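Local coordinates for protein predicted phosphatase, HAD family (Clostridium acetobutylicum, PDB 3MC1) that probably hydrolyses phosphate esters as a phosphatase of the haloacid dehalogenase (HAD) superfamily, at residues G48-T53 and A108-T113; T53-Y58 and T67-Y72; A131-S136 and R149-S154. All coordinates share one frame; numbering follows the deposited sequence.

Contact 1 (G48-T53 and A108-T113)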
loop_
_atom_site.group_PDB
_atom_site.type_symbol
_atom_site.label_atom_id
_atom_site.label_comp_id
_atom_site.label_asym_id
_atom_site.label_seq_id
_atom_site.Cartn_x
_atom_site.Cartn_y
_atom_site.Cartn_z
ATOM N N GLY A 48 -1.832 5.228 2.100
ATOM C CA GLY A 48 -0.536 4.576 2.024
ATOM C C GLY A 48 0.103 4.280 3.374
ATOM O O GLY A 48 0.275 3.117 3.731
ATOM N N PRO A 49 0.466 5.311 4.154
ATOM C CA PRO A 49 1.092 5.109 5.466
ATOM C C PRO A 49 0.152 4.589 6.551
ATOM O O PRO A 49 -1.069 4.617 6.394
ATOM C CB PRO A 49 1.634 6.494 5.798
ATOM C CG PRO A 49 0.622 7.389 5.194
ATOM C CD PRO A 49 0.369 6.749 3.838
ATOM N N PRO A 50 0.716 4.089 7.666
ATOM C CA PRO A 50 -0.125 3.579 8.757
ATOM C C PRO A 50 -1.016 4.731 9.234
ATOM O O PRO A 50 -0.548 5.856 9.370
ATOM C CB PRO A 50 0.894 3.163 9.819
ATOM C CG PRO A 50 2.122 2.831 9.015
ATOM C CD PRO A 50 2.148 3.920 7.969
ATOM N N LEU A 51 -2.294 4.468 9.467
ATOM C CA LEU A 51 -3.194 5.528 9.920
ATOM C C LEU A 51 -2.670 6.238 11.164
ATOM O O LEU A 51 -2.734 7.465 11.265
ATOM C CB LEU A 51 -4.587 4.966 10.230
ATOM C CG LEU A 51 -5.423 4.501 9.041
ATOM C CD1 LEU A 51 -6.758 3.988 9.534
ATOM C CD2 LEU A 51 -5.611 5.655 8.060
ATOM N N LYS A 52 -2.157 5.463 12.114
ATOM C CA LYS A 52 -1.660 6.035 13.358
ATOM C C LYS A 52 -0.642 7.131 13.091
ATOM O O LYS A 52 -0.769 8.241 13.597
ATOM C CB LYS A 52 -1.040 4.945 14.237
ATOM C CG LYS A 52 -0.653 5.421 15.624
ATOM C CD LYS A 52 -0.155 4.270 16.481
ATOM C CE LYS A 52 -1.252 3.239 16.752
ATOM N NZ LYS A 52 -0.738 2.064 17.529
ATOM N N THR A 53 0.365 6.818 12.285
ATOM C CA THR A 53 1.401 7.794 11.967
ATOM C C THR A 53 0.774 9.068 11.385
ATOM O O THR A 53 1.177 10.188 11.723
ATOM C CB THR A 53 2.424 7.209 10.951
ATOM O OG1 THR A 53 1.866 7.226 9.632
ATOM C CG2 THR A 53 2.748 5.777 11.304
ATOM N N ALA A 108 2.510 -6.643 0.177
ATOM C CA ALA A 108 3.153 -6.240 1.420
ATOM C C ALA A 108 2.612 -4.836 1.658
ATOM O O ALA A 108 3.014 -3.888 0.983
ATOM C CB ALA A 108 4.667 -6.215 1.249
ATOM N N THR A 109 1.701 -4.704 2.618
ATOM C CA THR A 109 1.064 -3.419 2.873
ATOM C C THR A 109 0.888 -3.057 4.347
ATOM O O THR A 109 0.833 -3.933 5.209
ATOM C CB THR A 109 -0.330 -3.399 2.188
ATOM O OG1 THR A 109 -0.990 -2.160 2.454
ATOM C CG2 THR A 109 -1.200 -4.549 2.703
ATOM N N SER A 110 0.813 -1.756 4.631
ATOM C CA SER A 110 0.583 -1.296 5.999
ATOM C C SER A 110 -0.922 -1.408 6.277
ATOM O O SER A 110 -1.369 -1.278 7.419
ATOM C CB SER A 110 1.032 0.165 6.189
ATOM O OG SER A 110 2.445 0.285 6.253
ATOM N N LYS A 111 -1.714 -1.633 5.234
ATOM C CA LYS A 111 -3.146 -1.770 5.444
ATOM C C LYS A 111 -3.390 -3.075 6.209
ATOM O O LYS A 111 -2.682 -4.058 6.003
ATOM C CB LYS A 111 -3.872 -1.803 4.097
ATOM C CG LYS A 111 -5.388 -1.828 4.218
ATOM C CD LYS A 111 -6.030 -1.964 2.862
ATOM C CE LYS A 111 -7.245 -1.056 2.740
ATOM N NZ LYS A 111 -6.847 0.374 2.866
ATOM N N PRO A 112 -4.382 -3.098 7.118
ATOM C CA PRO A 112 -4.619 -4.349 7.847
ATOM C C PRO A 112 -4.839 -5.523 6.887
ATOM O O PRO A 112 -5.523 -5.378 5.878
ATOM C CB PRO A 112 -5.866 -4.035 8.666
ATOM C CG PRO A 112 -5.701 -2.580 8.972
ATOM C CD PRO A 112 -5.251 -2.021 7.632
ATOM N N THR A 113 -4.262 -6.678 7.215
ATOM C CA THR A 113 -4.393 -7.884 6.399
ATOM C C THR A 113 -5.850 -8.294 6.182
ATOM O O THR A 113 -6.233 -8.719 5.092
ATOM C CB THR A 113 -3.685 -9.090 7.057
ATOM O OG1 THR A 113 -2.356 -8.721 7.437
ATOM C CG2 THR A 113 -3.620 -10.258 6.097
HETATM O O HOH W 1 1.076 0.521 2.703
HETATM O O HOH W 2 3.529 2.299 4.662
#
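P50 and S110 supply the side chains of this meeting between the start of helix 51-59 and the end of strand 104-109. The P50 ring comes in with its CG corner, 3.8 Å from S110 OG and 4.0 Å from S110 CB. The side chain of S110 sets out toward the other segment, and a chi1 of -75° swings OG to the side of its backbone N, next to the ring. A serine suits the spot because it is small enough to meet the ring and still polar: OG gives its proton to the carbonyl of S142 and accepts one, at 2.8 Å, from a water that also reaches G48 O, weakly.

G48 takes part through its backbone. Glycine fits because the positive phi of 128° would press a CB against the carbonyl O of the residue before. Its O lies 3.9 Å from S110 CB, and a second water spans the gap, probably donating to G48 O at 2.9 Å and accepting from S110 N at 3.0 Å. P50 stands at the N-cap of the helix, and T53 OG1 donates to P50 O at 2.8 Å, in the carbonyl plane on a lone pair, fastening the first turn.

G48 N binds a glycerol close to the sodium ion held by D10, D12 and D167, and T109 OG1 is hydrogen-bonded to D10 OD1; a threonine or serine at this strand end is consistent with HAD motif II. With one van der Waals touch of ring on serine and water-mediated links, the chemistry implies a hydrated, lightly held seam beside the metal site.

Contact 2 (T53-Y58 and T67-Y72)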
loop_
_atom_site.group_PDB
_atom_site.type_symbol
_atom_site.label_atom_id
_atom_site.label_comp_id
_atom_site.label_asym_id
_atom_site.label_seq_id
_atom_site.Cartn_x
_atom_site.Cartn_y
_atom_site.Cartn_z
ATOM N N THR A 53 0.365 6.818 12.285
ATOM C CA THR A 53 1.401 7.794 11.967
ATOM C C THR A 53 0.774 9.068 11.385
ATOM O O THR A 53 1.177 10.188 11.723
ATOM C CB THR A 53 2.424 7.209 10.951
ATOM O OG1 THR A 53 1.866 7.226 9.632
ATOM C CG2 THR A 53 2.748 5.777 11.304
ATOM N N SER A 54 -0.235 8.898 10.532
ATOM C CA SER A 54 -0.900 10.034 9.897
ATOM C C SER A 54 -1.752 10.886 10.846
ATOM O O SER A 54 -1.673 12.110 10.809
ATOM C CB SER A 54 -1.757 9.550 8.720
ATOM O OG SER A 54 -0.950 9.000 7.681
ATOM N N PHE A 55 -2.566 10.253 11.684
ATOM C CA PHE A 55 -3.399 11.013 12.619
ATOM C C PHE A 55 -2.519 11.786 13.605
ATOM O O PHE A 55 -2.818 12.927 13.964
ATOM C CB PHE A 55 -4.352 10.085 13.381
ATOM C CG PHE A 55 -5.612 9.746 12.622
ATOM C CD1 PHE A 55 -6.468 10.754 12.185
ATOM C CD2 PHE A 55 -5.945 8.416 12.352
ATOM C CE1 PHE A 55 -7.639 10.447 11.491
ATOM C CE2 PHE A 55 -7.113 8.098 11.661
ATOM C CZ PHE A 55 -7.963 9.115 11.228
HETATM N N MSE A 56 -1.431 11.161 14.040
HETATM C CA MSE A 56 -0.510 11.800 14.972
HETATM C C MSE A 56 0.244 12.956 14.321
HETATM O O MSE A 56 0.382 14.026 14.912
HETATM C CB MSE A 56 0.486 10.776 15.518
HETATM C CG MSE A 56 -0.142 9.738 16.420
HETATM SE SE MSE A 56 1.157 8.508 17.126
HETATM C CE MSE A 56 1.906 9.638 18.514
ATOM N N GLU A 57 0.711 12.742 13.096
ATOM C CA GLU A 57 1.466 13.758 12.370
ATOM C C GLU A 57 0.633 14.935 11.876
ATOM O O GLU A 57 1.025 16.087 12.043
ATOM C CB GLU A 57 2.176 13.126 11.171
ATOM C CG GLU A 57 3.198 14.036 10.504
ATOM C CD GLU A 57 3.696 13.487 9.174
ATOM O OE1 GLU A 57 3.906 12.255 9.073
ATOM O OE2 GLU A 57 3.892 14.293 8.232
ATOM N N TYR A 58 -0.512 14.648 11.267
ATOM C CA TYR A 58 -1.375 15.692 10.715
ATOM C C TYR A 58 -2.369 16.327 11.685
ATOM O O TYR A 58 -2.939 17.385 11.392
ATOM C CB TYR A 58 -2.133 15.141 9.505
ATOM C CG TYR A 58 -1.225 14.598 8.425
ATOM C CD1 TYR A 58 -0.360 15.439 7.732
ATOM C CD2 TYR A 58 -1.199 13.236 8.129
ATOM C CE1 TYR A 58 0.515 14.941 6.772
ATOM C CE2 TYR A 58 -0.327 12.725 7.170
ATOM C CZ TYR A 58 0.530 13.586 6.498
ATOM O OH TYR A 58 1.413 13.097 5.565
ATOM N N THR A 67 -5.519 6.118 18.258
ATOM C CA THR A 67 -6.124 4.796 18.279
ATOM C C THR A 67 -7.644 4.895 18.254
ATOM O O THR A 67 -8.321 4.060 17.650
ATOM C CB THR A 67 -5.687 4.014 19.520
ATOM O OG1 THR A 67 -4.269 3.820 19.475
ATOM C CG2 THR A 67 -6.375 2.661 19.566
ATOM N N VAL A 68 -8.175 5.922 18.911
ATOM C CA VAL A 68 -9.620 6.128 18.945
ATOM C C VAL A 68 -10.063 6.532 17.552
ATOM O O VAL A 68 -11.074 6.038 17.038
ATOM C CB VAL A 68 -10.012 7.246 19.943
ATOM C CG1 VAL A 68 -11.496 7.584 19.794
ATOM C CG2 VAL A 68 -9.720 6.796 21.364
ATOM N N ALA A 69 -9.288 7.433 16.951
ATOM C CA ALA A 69 -9.553 7.925 15.610
ATOM C C ALA A 69 -9.529 6.781 14.594
ATOM O O ALA A 69 -10.319 6.762 13.648
ATOM C CB ALA A 69 -8.518 8.976 15.234
ATOM N N ILE A 70 -8.616 5.834 14.791
ATOM C CA ILE A 70 -8.504 4.693 13.887
ATOM C C ILE A 70 -9.771 3.848 13.978
ATOM O O ILE A 70 -10.272 3.356 12.969
ATOM C CB ILE A 70 -7.257 3.834 14.234
ATOM C CG1 ILE A 70 -5.990 4.589 13.818
ATOM C CG2 ILE A 70 -7.332 2.480 13.538
ATOM C CD1 ILE A 70 -4.678 3.919 14.257
ATOM N N ASP A 71 -10.305 3.696 15.187
ATOM C CA ASP A 71 -11.527 2.919 15.359
ATOM C C ASP A 71 -12.726 3.552 14.665
ATOM O O ASP A 71 -13.536 2.841 14.068
ATOM C CB ASP A 71 -11.824 2.705 16.843
ATOM C CG ASP A 71 -10.865 1.733 17.481
ATOM O OD1 ASP A 71 -10.486 0.756 16.801
ATOM O OD2 ASP A 71 -10.493 1.931 18.655
ATOM N N TYR A 72 -12.852 4.880 14.734
ATOM C CA TYR A 72 -13.967 5.553 14.065
ATOM C C TYR A 72 -13.822 5.332 12.563
ATOM O O TYR A 72 -14.791 5.057 11.858
ATOM C CB TYR A 72 -13.963 7.061 14.326
ATOM C CG TYR A 72 -14.291 7.472 15.739
ATOM C CD1 TYR A 72 -15.265 6.802 16.476
ATOM C CD2 TYR A 72 -13.646 8.558 16.331
ATOM C CE1 TYR A 72 -15.588 7.203 17.773
ATOM C CE2 TYR A 72 -13.958 8.968 17.622
ATOM C CZ TYR A 72 -14.928 8.284 18.338
ATOM O OH TYR A 72 -15.223 8.673 19.626
#
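F55 and A69 join two consecutive helices, 51-59 and 63-81, of the helical insertion that follows the first strand of the HAD core, an arrangement consistent with a C1-type cap. Only a short turn separates the two helices, and the contact packs F55 against A69 and I70 near that turn.

The side chains of F55 and A69 both set out across the interface. In F55 a chi1 of -83° sets CG anti to the carbonyl carbon and carries the ring outward to the second helix; chi2 then turns one ring face squarely to A69. The alanine methyl sits over that face as a CH-pi contact, 3.8 Å from CB to the centroid of the F55 ring and 5° off the ring normal. Alanine suits the place because its short side chain lets the large ring lie close to the backbone of helix 63-81.

I70 adds the flank. With CG1 also anti to its carbonyl carbon, the branch reaches the ring obliquely, CG1 standing 4.1 Å from F55 CD2. Its chain then runs on extended, so that CD1 lies against the backbone of K52, 3.7 Å from K52 N, while CG1 touches L51 as well. Isoleucine suits this position through its long, extended CG1-CD1 arm, which reaches from F55 to L51 and K52.

Other parts of the insertion finish the surroundings: F46 meets the F55 ring edge-to-face, V26 and L30 of helix 19-31 pack on it, and S29 OG donates to A69 O. The fit over the ring is nearly symmetrical, for A69 CB lies between 3.9 and 4.1 Å from every one of the six ring carbons of F55.

Contact 3 (A131-S136 and R149-S154)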
loop_
_atom_site.group_PDB
_atom_site.type_symbol
_atom_site.label_atom_id
_atom_site.label_comp_id
_atom_site.label_asym_id
_atom_site.label_seq_id
_atom_site.Cartn_x
_atom_site.Cartn_y
_atom_site.Cartn_z
ATOM N N ALA A 131 0.785 -14.631 -1.356
ATOM C CA ALA A 131 0.452 -14.241 0.008
ATOM C C ALA A 131 0.038 -12.777 0.028
ATOM O O ALA A 131 0.438 -11.999 -0.832
ATOM C CB ALA A 131 1.652 -14.465 0.932
ATOM N N ILE A 132 -0.785 -12.418 1.007
ATOM C CA ILE A 132 -1.246 -11.044 1.170
ATOM C C ILE A 132 -0.891 -10.734 2.611
ATOM O O ILE A 132 -1.569 -11.169 3.536
ATOM C CB ILE A 132 -2.775 -10.938 0.927
ATOM C CG1 ILE A 132 -3.066 -11.213 -0.552
ATOM C CG2 ILE A 132 -3.281 -9.554 1.324
ATOM C CD1 ILE A 132 -4.534 -11.415 -0.879
ATOM N N VAL A 133 0.196 -9.997 2.795
ATOM C CA VAL A 133 0.685 -9.678 4.123
ATOM C C VAL A 133 0.449 -8.221 4.492
ATOM O O VAL A 133 1.065 -7.313 3.935
ATOM C CB VAL A 133 2.195 -9.991 4.223
ATOM C CG1 VAL A 133 2.648 -9.934 5.676
ATOM C CG2 VAL A 133 2.472 -11.378 3.612
ATOM N N GLY A 134 -0.452 -8.011 5.443
ATOM C CA GLY A 134 -0.761 -6.666 5.879
ATOM C C GLY A 134 -0.435 -6.481 7.341
ATOM O O GLY A 134 0.234 -7.313 7.958
ATOM N N SER A 135 -0.897 -5.370 7.899
ATOM C CA SER A 135 -0.654 -5.082 9.300
ATOM C C SER A 135 -1.691 -5.825 10.143
ATOM O O SER A 135 -2.672 -6.367 9.619
ATOM C CB SER A 135 -0.772 -3.574 9.560
ATOM O OG SER A 135 -2.065 -3.094 9.223
ATOM N N SER A 136 -1.459 -5.873 11.444
ATOM C CA SER A 136 -2.407 -6.505 12.348
ATOM C C SER A 136 -3.302 -5.352 12.792
ATOM O O SER A 136 -2.823 -4.233 12.963
ATOM C CB SER A 136 -1.671 -7.104 13.546
ATOM O OG SER A 136 -0.802 -6.145 14.116
ATOM N N ARG A 149 9.507 -7.196 5.900
ATOM C CA ARG A 149 10.411 -8.123 6.578
ATOM C C ARG A 149 9.693 -9.402 6.994
ATOM O O ARG A 149 10.242 -10.492 6.866
ATOM C CB ARG A 149 11.033 -7.457 7.815
ATOM C CG ARG A 149 12.198 -8.242 8.414
ATOM C CD ARG A 149 12.851 -7.504 9.576
ATOM N NE ARG A 149 13.243 -6.138 9.234
ATOM C CZ ARG A 149 14.174 -5.822 8.341
ATOM N NH1 ARG A 149 14.818 -6.779 7.687
ATOM N NH2 ARG A 149 14.470 -4.547 8.107
ATOM N N TYR A 150 8.469 -9.268 7.499
ATOM C CA TYR A 150 7.692 -10.425 7.927
ATOM C C TYR A 150 7.246 -11.236 6.718
ATOM O O TYR A 150 7.232 -12.458 6.761
ATOM C CB TYR A 150 6.463 -9.988 8.738
ATOM C CG TYR A 150 5.682 -11.142 9.341
ATOM C CD1 TYR A 150 6.259 -11.989 10.290
ATOM C CD2 TYR A 150 4.374 -11.399 8.948
ATOM C CE1 TYR A 150 5.542 -13.069 10.831
ATOM C CE2 TYR A 150 3.654 -12.469 9.475
ATOM C CZ TYR A 150 4.239 -13.302 10.414
ATOM O OH TYR A 150 3.509 -14.362 10.921
ATOM N N ALA A 151 6.877 -10.556 5.639
ATOM C CA ALA A 151 6.447 -11.249 4.429
ATOM C C ALA A 151 7.616 -12.074 3.884
ATOM O O ALA A 151 7.451 -13.241 3.513
ATOM C CB ALA A 151 5.983 -10.239 3.383
HETATM N N MSE A 152 8.795 -11.461 3.837
HETATM C CA MSE A 152 9.978 -12.148 3.348
HETATM C C MSE A 152 10.305 -13.329 4.266
HETATM O O MSE A 152 10.569 -14.435 3.794
HETATM C CB MSE A 152 11.143 -11.165 3.262
HETATM C CG MSE A 152 10.921 -10.093 2.196
HETATM SE SE MSE A 152 12.371 -8.826 2.061
HETATM C CE MSE A 152 13.666 -9.958 1.157
ATOM N N GLU A 153 10.267 -13.100 5.575
ATOM C CA GLU A 153 10.524 -14.167 6.538
ATOM C C GLU A 153 9.525 -15.314 6.370
ATOM O O GLU A 153 9.904 -16.488 6.374
ATOM C CB GLU A 153 10.438 -13.622 7.968
ATOM C CG GLU A 153 11.606 -12.725 8.359
ATOM C CD GLU A 153 11.457 -12.153 9.747
ATOM O OE1 GLU A 153 10.581 -12.633 10.492
ATOM O OE2 GLU A 153 12.215 -11.225 10.095
ATOM N N SER A 154 8.250 -14.970 6.208
ATOM C CA SER A 154 7.191 -15.962 6.057
ATOM C C SER A 154 7.301 -16.826 4.818
ATOM O O SER A 154 6.954 -18.007 4.849
ATOM C CB SER A 154 5.827 -15.274 6.046
ATOM O OG SER A 154 5.592 -14.618 7.276
#
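V133, in the middle of strand 131-135, packs by its two methyls on A151 and Y150 of helix 144-155. The tight half is the meeting with A151, where V133 CG2 lies 3.7 Å from A151 CB and V133 CB follows at 3.9 Å. Alanine lets the helix come down close on the sheet, and the branched valine, common in strands, spreads two methyls over it. A chi1 of -168° leaves CG2 beside the V133 backbone N and sends CG1 the other way, toward the tyrosine.

That other side is looser. V133 CG1 reaches just the rim of the Y150 ring, 4.0 Å from CD2 and near the ring plane, and the two side chains cross at about a right angle. Y150 itself is exposed, with an aliphatic partner at its edge and S154 OG over the centre of one face. S154 OG also donates to Y150 O at 2.8 Å, from above the carbonyl plane; S154 N, the usual helical donor, reaches the same oxygen from the opposite face.

Strand 131-135 is the outermost strand on its side of the parallel Rossmann-like sheet, hydrogen-bonded to neighbouring strand 104-109. V133 and A131 face helix 144-155, whereas I132 turns to helix 113-122 on the other face, leaving this edge strand between two helices.

Overall arrangement
From the N terminus, the chain leaves the core after strand 6-9 and enters the helical insertion. Contact 1 opens at 48-53; the same helix, sharing T53, then opens contact 2, which closes after a short turn at 67-72. Contact 2 therefore lies wholly within the longer loop that contact 1 shuts at 108-113, on the return to the sheet. Contact 3 follows in series, from strand 131-135 to helix 144-155; no loops cross. Contacts 1 and 3 adjoin, with T113 N hydrogen-bonded to S135 O, whereas contacts 2 and 3 do not touch. Contact 2 joins two helices of the insertion, contact 3 packs a helix on the edge strand, and contact 1 ties the insertion to the end of neighbouring strand 104-109.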